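Local coordinates for cupin type-2 domain-containing protein (Ralstonia eutropha, PDB 2OPK) that is of unproven function but has a cupin fold and may act as a mannose-6-phosphate isomerase, at residues Gln41-Gly46 and His91-Thr96; Gly62-Glu67 and Thr102-Val107; Pro52-Val57 and Val85-Arg90. All coordinates share one frame; numbering follows the deposited sequence. Where two conformers were deposited one is given.

Contact 1: residues Gln41-Gly46 and His91-Thr96; sequences QASPPG and HRVAWT
Ser43 meets Val93 twice, and this pair of bonds is the heart of the contact between the loop 41-46 and strand 91-96. The Ser43 hydroxyl accepts the backbone N-H of Val93, with N to OG 2.8 Å and a fairly straight path at the hydrogen, while Ser43 N gives its own proton to Val93 O at 2.9 Å. A chi1 of -66° puts OG beside Ser43 N, where it faces Val93 N; hydroxyl and backbone N-H of the serine together serve the N-H and the C=O of a single valine. Next to it the Arg92 guanidinium reaches two consecutive carbonyls of the loop. Arg92 NH2 bonds to Ser43 O at 3.2 Å and Arg92 NH1 to Pro44 O at 3.1 Å, and in both cases the nitrogen stands 45° above the carbonyl plane. A bend at chi3 (-83°) turns the arginine back over the CB of Ser43, which lies 3.4 Å from Arg92 NH1. At the far end Thr96 OG1 donates to Gln41 O over 2.7 Å, and between the two polar ends the methyl of Ala42 rests on Ala94 O, CB to O 3.4 Å. Further out, Phe47 O takes another bond from Arg92 NH1, and Gln41 turns its amide elsewhere, OE1 to Asn39 N and NE2 to Pro18 O. A classic beta bulge at Ala94 and Trp95, both facing Gly65, interrupts the strand's regular pairing with 64-68. Strand 91-96 is outermost in its three-strand sheet, and the loop runs roughly antiparallel to it: mostly side-chain groups, in place of a regular ladder, satisfy the backbone polar atoms here.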
ATOM      1  N   GLN B  41       4.147  20.435  -0.105  1.00 19.68           N
ATOM      2  CA  GLN B  41       4.822  20.685  -1.385  1.00 18.88           C
ATOM      3  C   GLN B  41       3.974  20.222  -2.554  1.00 19.66           C
ATOM      4  O   GLN B  41       3.111  19.342  -2.401  1.00 18.09           O
ATOM      5  CB  GLN B  41       6.199  19.982  -1.485  1.00 16.23           C
ATOM      6  CG  GLN B  41       7.134  20.286  -0.319  1.00 22.18           C
ATOM      7  CD  GLN B  41       6.982  19.298   0.837  1.00 16.70           C
ATOM      8  OE1 GLN B  41       6.120  18.435   0.790  1.00 17.70           O
ATOM      9  NE2 GLN B  41       7.777  19.458   1.891  1.00 13.14           N
ATOM     10  N   ALA B  42       4.244  20.819  -3.720  1.00 20.16           N
ATOM     11  CA  ALA B  42       3.656  20.419  -4.975  1.00 20.33           C
ATOM     12  C   ALA B  42       4.770  20.304  -6.019  1.00 19.21           C
ATOM     13  O   ALA B  42       5.822  20.857  -5.849  1.00 20.06           O
ATOM     14  CB  ALA B  42       2.629  21.460  -5.406  1.00 21.63           C
ATOM     15  N   SER B  43       4.536  19.580  -7.105  1.00 21.04           N
ATOM     16  CA  SER B  43       5.493  19.526  -8.205  1.00 20.45           C
ATOM     17  C   SER B  43       5.803  20.953  -8.711  1.00 21.91           C
ATOM     18  O   SER B  43       4.899  21.771  -8.848  1.00 21.16           O
ATOM     19  CB  SER B  43       4.941  18.684  -9.348  1.00 19.96           C
ATOM     20  OG  SER B  43       4.811  17.349  -8.946  1.00 16.42           O
ATOM     21  N   PRO B  44       7.090  21.278  -8.933  1.00 25.69           N
ATOM     22  CA  PRO B  44       7.377  22.637  -9.419  1.00 26.48           C
ATOM     23  C   PRO B  44       6.764  22.928 -10.775  1.00 26.80           C
ATOM     24  O   PRO B  44       6.466  22.012 -11.533  1.00 24.75           O
ATOM     25  CB  PRO B  44       8.906  22.670  -9.538  1.00 29.71           C
ATOM     26  CG  PRO B  44       9.383  21.259  -9.425  1.00 27.88           C
ATOM     27  CD  PRO B  44       8.310  20.462  -8.748  1.00 25.51           C
ATOM     28  N   PRO B  45       6.560  24.206 -11.088  1.00 29.19           N
ATOM     29  CA  PRO B  45       6.032  24.545 -12.397  1.00 28.62           C
ATOM     30  C   PRO B  45       6.864  23.982 -13.544  1.00 27.75           C
ATOM     31  O   PRO B  45       8.109  24.004 -13.514  1.00 28.90           O
ATOM     32  CB  PRO B  45       6.079  26.075 -12.401  1.00 31.74           C
ATOM     33  CG  PRO B  45       6.038  26.459 -10.956  1.00 30.75           C
ATOM     34  CD  PRO B  45       6.786  25.400 -10.250  1.00 30.84           C
ATOM     35  N   GLY B  46       6.162  23.461 -14.535  1.00 28.09           N
ATOM     36  CA  GLY B  46       6.785  22.817 -15.673  1.00 30.37           C
ATOM     37  C   GLY B  46       7.136  21.343 -15.478  1.00 29.22           C
ATOM     38  O   GLY B  46       7.331  20.644 -16.477  1.00 31.20           O
ATOM     39  N   HIS B  91       2.740  12.569 -15.061  1.00 23.44           N
ATOM     40  CA  HIS B  91       1.891  13.061 -14.000  1.00 22.67           C
ATOM     41  C   HIS B  91       2.658  14.041 -13.093  1.00 21.17           C
ATOM     42  O   HIS B  91       3.883  14.166 -13.142  1.00 18.76           O
ATOM     43  CB  HIS B  91       1.235  11.879 -13.239  1.00 22.76           C
ATOM     44  CG  HIS B  91       2.122  11.228 -12.212  1.00 25.14           C
ATOM     45  ND1 HIS B  91       3.171  10.394 -12.539  1.00 21.63           N
ATOM     46  CD2 HIS B  91       2.089  11.272 -10.862  1.00 25.44           C
ATOM     47  CE1 HIS B  91       3.761   9.978 -11.436  1.00 26.07           C
ATOM     48  NE2 HIS B  91       3.128  10.502 -10.402  1.00 22.14           N
ATOM     49  N   ARG B  92       1.903  14.795 -12.324  1.00 20.77           N
ATOM     50  CA  ARG B  92       2.470  15.752 -11.410  1.00 20.41           C
ATOM     51  C   ARG B  92       1.589  15.857 -10.185  1.00 19.33           C
ATOM     52  O   ARG B  92       0.423  15.499 -10.242  1.00 17.25           O
ATOM     53  CB  ARG B  92       2.619  17.129 -12.079  1.00 20.34           C
ATOM     54  CG  ARG B  92       1.321  17.724 -12.657  1.00 21.02           C
ATOM     55  CD  ARG B  92       1.582  19.092 -13.304  1.00 25.96           C
ATOM     56  NE  ARG B  92       1.577  20.178 -12.318  1.00 31.81           N
ATOM     57  CZ  ARG B  92       2.649  20.719 -11.735  1.00 35.62           C
ATOM     58  NH1 ARG B  92       3.891  20.378 -12.064  1.00 32.20           N
ATOM     59  NH2 ARG B  92       2.452  21.675 -10.831  1.00 40.13           N
ATOM     60  N   VAL B  93       2.181  16.338  -9.085  1.00 17.56           N
ATOM     61  CA  VAL B  93       1.468  16.600  -7.861  1.00 17.95           C
ATOM     62  C   VAL B  93       1.022  18.059  -7.916  1.00 19.25           C
ATOM     63  O   VAL B  93       1.850  18.970  -7.921  1.00 16.45           O
ATOM     64  CB  VAL B  93       2.353  16.306  -6.625  1.00 16.02           C
ATOM     65  CG1 VAL B  93       1.611  16.652  -5.357  1.00 18.01           C
ATOM     66  CG2 VAL B  93       2.743  14.842  -6.631  1.00 18.90           C
ATOM     67  N   ALA B  94      -0.296  18.267  -8.010  1.00 17.42           N
ATOM     68  CA  ALA B  94      -0.858  19.603  -8.075  1.00 17.16           C
ATOM     69  C   ALA B  94      -0.813  20.292  -6.685  1.00 16.80           C
ATOM     70  O   ALA B  94      -0.569  21.492  -6.591  1.00 15.31           O
ATOM     71  CB  ALA B  94      -2.261  19.533  -8.610  1.00 15.97           C
ATOM     72  N   TRP B  95      -1.028  19.528  -5.608  1.00 16.08           N
ATOM     73  CA  TRP B  95      -0.921  20.069  -4.244  1.00 16.89           C
ATOM     74  C   TRP B  95      -0.877  18.930  -3.238  1.00 16.84           C
ATOM     75  O   TRP B  95      -1.260  17.812  -3.560  1.00 16.33           O
ATOM     76  CB  TRP B  95      -2.109  20.998  -3.875  1.00 17.39           C
ATOM     77  CG  TRP B  95      -3.422  20.262  -3.627  1.00 14.26           C
ATOM     78  CD1 TRP B  95      -3.863  19.757  -2.438  1.00 16.28           C
ATOM     79  CD2 TRP B  95      -4.436  19.937  -4.599  1.00 16.74           C
ATOM     80  NE1 TRP B  95      -5.077  19.117  -2.600  1.00 18.21           N
ATOM     81  CE2 TRP B  95      -5.455  19.214  -3.914  1.00 18.16           C
ATOM     82  CE3 TRP B  95      -4.590  20.187  -5.974  1.00 17.26           C
ATOM     83  CZ2 TRP B  95      -6.591  18.749  -4.553  1.00 18.37           C
ATOM     84  CZ3 TRP B  95      -5.723  19.722  -6.606  1.00 14.02           C
ATOM     85  CH2 TRP B  95      -6.710  19.015  -5.901  1.00 18.58           C
ATOM     86  N   THR B  96      -0.433  19.244  -2.020  1.00 15.37           N
ATOM     87  CA  THR B  96      -0.544  18.356  -0.865  1.00 15.51           C
ATOM     88  C   THR B  96      -1.129  19.161   0.286  1.00 16.07           C
ATOM     89  O   THR B  96      -1.067  20.370   0.279  1.00 13.75           O
ATOM     90  CB  THR B  96       0.797  17.653  -0.448  1.00 14.30           C
ATOM     91  OG1 THR B  96       1.827  18.609  -0.127  1.00 14.46           O
ATOM     92  CG2 THR B  96       1.285  16.757  -1.558  1.00 17.15           C
TER

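Contact 2: residues Gly62-Glu67 and Thr102-Val107; sequences GSAGIE and TVWLAV
Gly62 and Thr102 bring the two backbones closest, CA to CA 4.0 Å, and from there the segments diverge, strand 64-67 into the three-strand sheet and strand 102-107 into the five-strand one. This is the interior of a cupin beta-barrel, with side chains from its two sheets meeting across the core. At the close end Gly62 has a positive phi of 75°, a conformation that favours glycine, and its CA sits 3.7 Å from Thr102 OG1. The Thr102 OG1 lies 3.0 Å from Ser63 O, a probable hydrogen bond whose single proton has another acceptor within reach. Ser63 turns its own hydroxyl to Asp97. Deeper in, Trp104 crosses from the larger sheet to the smaller one. Its CG stands beside the backbone N (chi1 -46°), which swings the indole off the strand and sends its six-membered ring toward strand 64-67. Two aliphatic groups receive that end: the Ile66 CD1 methyl, 3.8 Å from CZ3 of Trp104, approaches from the opposite direction, and the methyl of Ala64 packs beside CH2 and CZ2. The pyrrole end is held separately, NE1 of Trp104 bonding to Ser38 OG on strand 31-38, and Val57, Val59 and Thr96 also touch the indole. An unidentified ligand lies about 3 Å from this side chain, so the tryptophan borders what may be the barrel's pocket. The tightest apolar approach is Ala64 CB to Trp104 CH2, at 3.3 Å, while on one ring face Thr102 CG2 rides 3.4 Å above the Trp104 indole plane, offset toward the rim.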
ATOM      1  N   GLY B  62      -3.330  12.546   5.376  1.00 14.42           N
ATOM      2  CA  GLY B  62      -3.309  13.849   4.700  1.00 14.53           C
ATOM      3  C   GLY B  62      -4.187  13.864   3.456  1.00 12.15           C
ATOM      4  O   GLY B  62      -5.261  13.284   3.448  1.00 12.79           O
ATOM      5  N   SER B  63      -3.782  14.613   2.446  1.00 11.59           N
ATOM      6  CA  SER B  63      -4.592  14.795   1.239  1.00 14.30           C
ATOM      7  C   SER B  63      -3.741  15.390   0.131  1.00 15.04           C
ATOM      8  O   SER B  63      -2.690  15.984   0.395  1.00 13.87           O
ATOM      9  CB  SER B  63      -5.820  15.703   1.474  1.00 15.63           C
ATOM     10  OG  SER B  63      -5.452  17.025   1.827  1.00 17.88           O
ATOM     11  N   ALA B  64      -4.224  15.259  -1.097  1.00 14.04           N
ATOM     12  CA  ALA B  64      -3.484  15.722  -2.258  1.00 15.13           C
ATOM     13  C   ALA B  64      -4.355  15.872  -3.499  1.00 15.85           C
ATOM     14  O   ALA B  64      -5.537  15.528  -3.519  1.00 18.55           O
ATOM     15  CB  ALA B  64      -2.310  14.698  -2.563  1.00 16.79           C
ATOM     16  N   GLY B  65      -3.727  16.404  -4.530  1.00 16.23           N
ATOM     17  CA  GLY B  65      -4.251  16.420  -5.870  1.00 17.66           C
ATOM     18  C   GLY B  65      -3.118  15.996  -6.783  1.00 18.37           C
ATOM     19  O   GLY B  65      -1.979  16.374  -6.554  1.00 17.97           O
ATOM     20  N   ILE B  66      -3.441  15.159  -7.766  1.00 19.16           N
ATOM     21  CA  ILE B  66      -2.526  14.706  -8.783  1.00 18.99           C
ATOM     22  C   ILE B  66      -3.159  14.894 -10.143  1.00 18.32           C
ATOM     23  O   ILE B  66      -4.313  14.545 -10.331  1.00 19.11           O
ATOM     24  CB  ILE B  66      -2.192  13.215  -8.640  1.00 19.54           C
ATOM     25  CG1 ILE B  66      -1.299  12.999  -7.423  1.00 21.43           C
ATOM     26  CG2 ILE B  66      -1.475  12.679  -9.907  1.00 18.43           C
ATOM     27  CD1 ILE B  66      -0.629  11.644  -7.352  1.00 22.51           C
ATOM     28  N   GLU B  67      -2.379  15.388 -11.087  1.00 17.88           N
ATOM     29  CA  GLU B  67      -2.789  15.516 -12.474  1.00 21.21           C
ATOM     30  C   GLU B  67      -2.030  14.560 -13.406  1.00 21.75           C
ATOM     31  O   GLU B  67      -0.789  14.559 -13.436  1.00 21.07           O
ATOM     32  CB  GLU B  67      -2.518  16.935 -12.965  1.00 20.15           C
ATOM     33  CG  GLU B  67      -3.155  17.213 -14.315  1.00 22.46           C
ATOM     34  CD  GLU B  67      -2.957  18.648 -14.777  1.00 28.51           C
ATOM     35  OE1 GLU B  67      -2.666  19.542 -13.944  1.00 33.59           O
ATOM     36  OE2 GLU B  67      -3.084  18.866 -15.999  1.00 44.58           O
ATOM     37  N   THR B 102       1.252  14.638   4.609  1.00 15.63           N
ATOM     38  CA  THR B 102       0.608  13.731   3.707  1.00 14.52           C
ATOM     39  C   THR B 102       1.594  12.562   3.554  1.00 15.31           C
ATOM     40  O   THR B 102       2.727  12.746   3.085  1.00 12.03           O
ATOM     41  CB  THR B 102       0.285  14.383   2.362  1.00 14.26           C
ATOM     42  OG1 THR B 102      -0.677  15.420   2.550  1.00 14.23           O
ATOM     43  CG2 THR B 102      -0.307  13.376   1.397  1.00 14.10           C
ATOM     44  N   VAL B 103       1.175  11.388   4.014  1.00 13.65           N
ATOM     45  CA  VAL B 103       1.979  10.172   3.885  1.00 15.69           C
ATOM     46  C   VAL B 103       1.399   9.310   2.787  1.00 13.66           C
ATOM     47  O   VAL B 103       0.191   9.024   2.788  1.00 14.25           O
ATOM     48  CB  VAL B 103       2.010   9.339   5.220  1.00 17.55           C
ATOM     49  CG1 VAL B 103       2.844   8.078   5.039  1.00 16.62           C
ATOM     50  CG2 VAL B 103       2.530  10.204   6.380  1.00 18.30           C
ATOM     51  N   TRP B 104       2.260   8.888   1.867  1.00 14.39           N
ATOM     52  CA  TRP B 104       1.875   8.068   0.713  1.00 14.24           C
ATOM     53  C   TRP B 104       2.577   6.732   0.766  1.00 14.18           C
ATOM     54  O   TRP B 104       3.628   6.603   1.390  1.00 11.63           O
ATOM     55  CB  TRP B 104       2.347   8.666  -0.585  1.00 13.84           C
ATOM     56  CG  TRP B 104       2.133  10.136  -0.831  1.00 13.10           C
ATOM     57  CD1 TRP B 104       2.731  11.157  -0.195  1.00 15.17           C
ATOM     58  CD2 TRP B 104       1.289  10.719  -1.835  1.00 12.07           C
ATOM     59  NE1 TRP B 104       2.320  12.355  -0.728  1.00 17.10           N
ATOM     60  CE2 TRP B 104       1.425  12.114  -1.733  1.00 14.21           C
ATOM     61  CE3 TRP B 104       0.419  10.195  -2.796  1.00 13.84           C
ATOM     62  CZ2 TRP B 104       0.745  12.997  -2.582  1.00 15.63           C
ATOM     63  CZ3 TRP B 104      -0.248  11.055  -3.647  1.00 15.85           C
ATOM     64  CH2 TRP B 104      -0.098  12.443  -3.529  1.00 16.47           C
ATOM     65  N   LEU B 105       1.995   5.768   0.064  1.00 13.58           N
ATOM     66  CA  LEU B 105       2.620   4.466  -0.172  1.00 14.74           C
ATOM     67  C   LEU B 105       2.723   4.351  -1.666  1.00 13.62           C
ATOM     68  O   LEU B 105       1.724   4.549  -2.373  1.00 16.44           O
ATOM     69  CB  LEU B 105       1.754   3.334   0.377  1.00 15.18           C
ATOM     70  CG  LEU B 105       2.364   1.937   0.250  1.00 15.48           C
ATOM     71  CD1 LEU B 105       3.603   1.771   1.143  1.00 15.18           C
ATOM     72  CD2 LEU B 105       1.316   0.929   0.623  1.00 29.24           C
ATOM     73  N   ALA B 106       3.927   4.085  -2.161  1.00 14.66           N
ATOM     74  CA  ALA B 106       4.180   4.044  -3.581  1.00 15.20           C
ATOM     75  C   ALA B 106       4.905   2.762  -3.976  1.00 16.68           C
ATOM     76  O   ALA B 106       5.819   2.305  -3.268  1.00 16.34           O
ATOM     77  CB  ALA B 106       4.968   5.277  -4.014  1.00 15.92           C
ATOM     78  N   VAL B 107       4.472   2.180  -5.098  1.00 16.10           N
ATOM     79  CA  VAL B 107       5.068   0.947  -5.622  1.00 16.12           C
ATOM     80  C   VAL B 107       5.505   1.206  -7.049  1.00 17.90           C
ATOM     81  O   VAL B 107       4.744   1.707  -7.855  1.00 18.68           O
ATOM     82  CB  VAL B 107       4.124  -0.269  -5.567  1.00 17.05           C
ATOM     83  CG1 VAL B 107       4.835  -1.591  -6.000  1.00 15.77           C
ATOM     84  CG2 VAL B 107       3.506  -0.424  -4.141  1.00 15.84           C
TER

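Contact 3: residues Pro52-Val57 and Val85-Arg90; sequences PQDEWV and VPAHCR
Asp54 and Ala87 meet because chi1 of the aspartate, -84°, sets its carboxylate beside the backbone N and turns OD1 onto the other segment. There Ala87 N bonds to Asp54 OD1 at 2.9 Å, arriving from above the carboxylate plane, 43° out of it. The second oxygen, OD2, is bound by His84 and also forms a salt bridge with Arg28 of the second subunit, so this one carboxylate links the turn to the dimer interface. A type II beta turn from Pro86 to Cys89, closed by Cys89 N to Pro86 O, has Ala87 and His88 at its centre, His88 with a positive phi. The turn presses the Ala87 methyl against Pro52, CB to O 3.3 Å, while the His88 imidazole lies against the proline at an oblique angle, CE1 3.7 Å from CA of Pro52. Its ND1 bonds to Asp50. Just before the turn, Glu55 and Val85 form an antiparallel hydrogen-bonded pair. Val85 N reaches Glu55 O at 2.7 Å and Glu55 N reaches Val85 O at 3.0 Å, both nearly straight at the hydrogen. Beyond this pair a water lies 2.6 Å from Gln53 O and 2.7 Å from Val85 O, probably bridging the two carbonyls. Glu55 itself extends away from the backbone with CG anti to N (chi1 -176°), toward His91 and His108, and an unidentified ligand lies about 5 Å from it. The contact thus marks where strands 54-61 and 81-85 of the five-strand sheet separate into loops at one end of the cupin barrel.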
ATOM      1  N   PRO B  52      10.067   4.792 -16.847  1.00 25.11           N
ATOM      2  CA  PRO B  52       9.960   3.544 -17.605  1.00 25.11           C
ATOM      3  C   PRO B  52       9.309   2.405 -16.807  1.00 24.67           C
ATOM      4  O   PRO B  52       9.056   1.361 -17.366  1.00 22.32           O
ATOM      5  CB  PRO B  52      11.409   3.201 -17.927  1.00 27.12           C
ATOM      6  CG  PRO B  52      12.209   3.875 -16.844  1.00 26.59           C
ATOM      7  CD  PRO B  52      11.448   5.070 -16.415  1.00 25.09           C
ATOM      8  N   GLN B  53       9.100   2.603 -15.506  1.00 23.49           N
ATOM      9  CA  GLN B  53       8.358   1.665 -14.654  1.00 22.84           C
ATOM     10  C   GLN B  53       6.914   2.145 -14.419  1.00 21.61           C
ATOM     11  O   GLN B  53       6.596   3.336 -14.543  1.00 20.23           O
ATOM     12  CB  GLN B  53       9.044   1.543 -13.304  1.00 22.54           C
ATOM     13  CG  GLN B  53      10.362   0.779 -13.265  1.00 25.84           C
ATOM     14  CD  GLN B  53      10.851   0.603 -11.837  1.00 25.99           C
ATOM     15  OE1 GLN B  53      11.181   1.581 -11.150  1.00 27.10           O
ATOM     16  NE2 GLN B  53      10.880  -0.642 -11.373  1.00 31.42           N
ATOM     17  N   ASP B  54       6.025   1.201 -14.109  1.00 20.88           N
ATOM     18  CA  ASP B  54       4.674   1.554 -13.657  1.00 19.08           C
ATOM     19  C   ASP B  54       4.820   2.049 -12.226  1.00 19.58           C
ATOM     20  O   ASP B  54       5.771   1.678 -11.548  1.00 20.29           O
ATOM     21  CB  ASP B  54       3.761   0.335 -13.635  1.00 19.90           C
ATOM     22  CG  ASP B  54       3.147   0.030 -14.975  1.00 21.93           C
ATOM     23  OD1 ASP B  54       3.643   0.486 -16.026  1.00 23.88           O
ATOM     24  OD2 ASP B  54       2.115  -0.650 -14.943  1.00 23.45           O
ATOM     25  N   GLU B  55       3.891   2.885 -11.787  1.00 19.22           N
ATOM     26  CA  GLU B  55       3.786   3.320 -10.394  1.00 19.58           C
ATOM     27  C   GLU B  55       2.346   3.140  -9.932  1.00 19.24           C
ATOM     28  O   GLU B  55       1.404   3.384 -10.705  1.00 21.74           O
ATOM     29  CB  GLU B  55       4.212   4.783 -10.225  1.00 19.31           C
ATOM     30  CG  GLU B  55       4.198   5.242  -8.752  1.00 21.39           C
ATOM     31  CD  GLU B  55       4.651   6.679  -8.531  1.00 23.63           C
ATOM     32  OE1 GLU B  55       5.154   7.316  -9.503  1.00 26.41           O
ATOM     33  OE2 GLU B  55       4.509   7.168  -7.370  1.00 20.55           O
ATOM     34  N   TRP B  56       2.186   2.672  -8.696  1.00 16.31           N
ATOM     35  CA  TRP B  56       0.897   2.537  -8.027  1.00 13.76           C
ATOM     36  C   TRP B  56       1.101   3.355  -6.759  1.00 12.84           C
ATOM     37  O   TRP B  56       2.050   3.119  -6.024  1.00 12.55           O
ATOM     38  CB  TRP B  56       0.579   1.058  -7.722  1.00 13.46           C
ATOM     39  CG  TRP B  56      -0.753   0.909  -7.015  1.00 15.34           C
ATOM     40  CD1 TRP B  56      -1.968   0.728  -7.596  1.00 17.82           C
ATOM     41  CD2 TRP B  56      -0.999   0.999  -5.606  1.00 15.14           C
ATOM     42  NE1 TRP B  56      -2.960   0.697  -6.631  1.00 18.19           N
ATOM     43  CE2 TRP B  56      -2.390   0.874  -5.410  1.00 13.77           C
ATOM     44  CE3 TRP B  56      -0.179   1.161  -4.485  1.00 17.85           C
ATOM     45  CZ2 TRP B  56      -2.965   0.922  -4.165  1.00 19.16           C
ATOM     46  CZ3 TRP B  56      -0.767   1.198  -3.240  1.00 17.75           C
ATOM     47  CH2 TRP B  56      -2.132   1.078  -3.091  1.00 18.43           C
ATOM     48  N   VAL B  57       0.253   4.333  -6.504  1.00 15.18           N
ATOM     49  CA  VAL B  57       0.494   5.258  -5.388  1.00 13.41           C
ATOM     50  C   VAL B  57      -0.803   5.587  -4.695  1.00 16.37           C
ATOM     51  O   VAL B  57      -1.820   5.811  -5.349  1.00 16.58           O
ATOM     52  CB  VAL B  57       1.228   6.553  -5.870  1.00 17.39           C
ATOM     53  CG1 VAL B  57       0.424   7.320  -6.967  1.00 15.77           C
ATOM     54  CG2 VAL B  57       1.557   7.457  -4.714  1.00 17.59           C
ATOM     55  N   VAL B  85      -0.269   4.667 -12.428  1.00 18.40           N
ATOM     56  CA  VAL B  85       0.345   5.456 -13.490  1.00 20.13           C
ATOM     57  C   VAL B  85       1.222   4.528 -14.344  1.00 19.38           C
ATOM     58  O   VAL B  85       2.352   4.220 -13.944  1.00 16.44           O
ATOM     59  CB  VAL B  85       1.222   6.585 -12.909  1.00 19.18           C
ATOM     60  CG1 VAL B  85       1.912   7.359 -14.017  1.00 24.24           C
ATOM     61  CG2 VAL B  85       0.371   7.531 -12.069  1.00 26.68           C
ATOM     62  N   PRO B  86       0.729   4.110 -15.531  1.00 20.89           N
ATOM     63  CA  PRO B  86       1.515   3.244 -16.423  1.00 21.58           C
ATOM     64  C   PRO B  86       2.818   3.903 -16.856  1.00 22.18           C
ATOM     65  O   PRO B  86       2.919   5.141 -16.831  1.00 21.19           O
ATOM     66  CB  PRO B  86       0.603   3.064 -17.633  1.00 21.74           C
ATOM     67  CG  PRO B  86      -0.763   3.374 -17.139  1.00 23.53           C
ATOM     68  CD  PRO B  86      -0.577   4.440 -16.140  1.00 22.90           C
ATOM     69  N   ALA B  87       3.802   3.088 -17.244  1.00 23.05           N
ATOM     70  CA  ALA B  87       5.101   3.616 -17.682  1.00 21.67           C
ATOM     71  C   ALA B  87       4.888   4.581 -18.827  1.00 23.12           C
ATOM     72  O   ALA B  87       4.070   4.347 -19.713  1.00 24.71           O
ATOM     73  CB  ALA B  87       6.014   2.521 -18.091  1.00 22.17           C
ATOM     74  N   HIS B  88       5.596   5.692 -18.748  1.00 24.69           N
ATOM     75  CA  HIS B  88       5.567   6.773 -19.719  1.00 26.56           C
ATOM     76  C   HIS B  88       4.352   7.685 -19.705  1.00 28.03           C
ATOM     77  O   HIS B  88       4.328   8.650 -20.466  1.00 28.59           O
ATOM     78  CB  HIS B  88       5.976   6.293 -21.110  1.00 26.65           C
ATOM     79  CG  HIS B  88       7.326   5.654 -21.105  1.00 25.54           C
ATOM     80  ND1 HIS B  88       8.458   6.331 -20.695  1.00 29.45           N
ATOM     81  CD2 HIS B  88       7.715   4.384 -21.364  1.00 27.59           C
ATOM     82  CE1 HIS B  88       9.489   5.511 -20.736  1.00 30.21           C
ATOM     83  NE2 HIS B  88       9.066   4.324 -21.148  1.00 30.61           N
ATOM     84  N   CYS B  89       3.346   7.396 -18.865  1.00 27.81           N
ATOM     85  CA  CYS B  89       2.221   8.317 -18.653  0.50 26.08           C
ATOM     86  C   CYS B  89       2.742   9.336 -17.691  1.00 26.19           C
ATOM     87  O   CYS B  89       3.262   8.971 -16.658  1.00 26.90           O
ATOM     88  CB  CYS B  89       1.004   7.656 -18.015  0.50 27.04           C
ATOM     89  SG  CYS B  89      -0.225   8.875 -17.401  0.50 27.35           S
ATOM     90  N   ARG B  90       2.619  10.610 -18.038  1.00 27.30           N
ATOM     91  CA  ARG B  90       3.198  11.677 -17.252  1.00 28.06           C
ATOM     92  C   ARG B  90       2.215  12.193 -16.229  1.00 26.45           C
ATOM     93  O   ARG B  90       1.008  12.216 -16.481  1.00 22.81           O
ATOM     94  CB  ARG B  90       3.711  12.811 -18.153  1.00 28.55           C
ATOM     95  CG  ARG B  90       4.721  12.342 -19.230  1.00 31.62           C
ATOM     96  CD  ARG B  90       5.727  13.438 -19.607  1.00 38.36           C
ATOM     97  NE  ARG B  90       5.131  14.696 -20.088  1.00 46.35           N
ATOM     98  CZ  ARG B  90       5.788  15.863 -20.199  1.00 51.29           C
ATOM     99  NH1 ARG B  90       7.065  15.973 -19.844  1.00 53.91           N
ATOM    100  NH2 ARG B  90       5.161  16.958 -20.635  1.00 50.74           N
TER
HETATM  101  O   HOH W   1       4.851   5.271 -14.163  1.00 15.95           O

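How the contacts relate
From the N terminus, the loop 41-46 after strand 31-38 comes first, and contact 1 closes the long excursion from it to strand 91-96. Contact 3, pairing 52-57 with 85-90, is nested inside that excursion and closes a smaller loop within the barrel. Contact 2 begins inside both, at 62-67, but finishes at 102-107, beyond either, so it crosses them. Contacts 1 and 2 share the three-strand sheet, where strand 91-96 pairs with 64-68; contacts 2 and 3 share the five-strand sheet, where 102-109 lies beside 54-61. His91 touches Glu55 and Val85, joining contact 1 to contact 3, and contacts 2 and 3 both reach the second subunit.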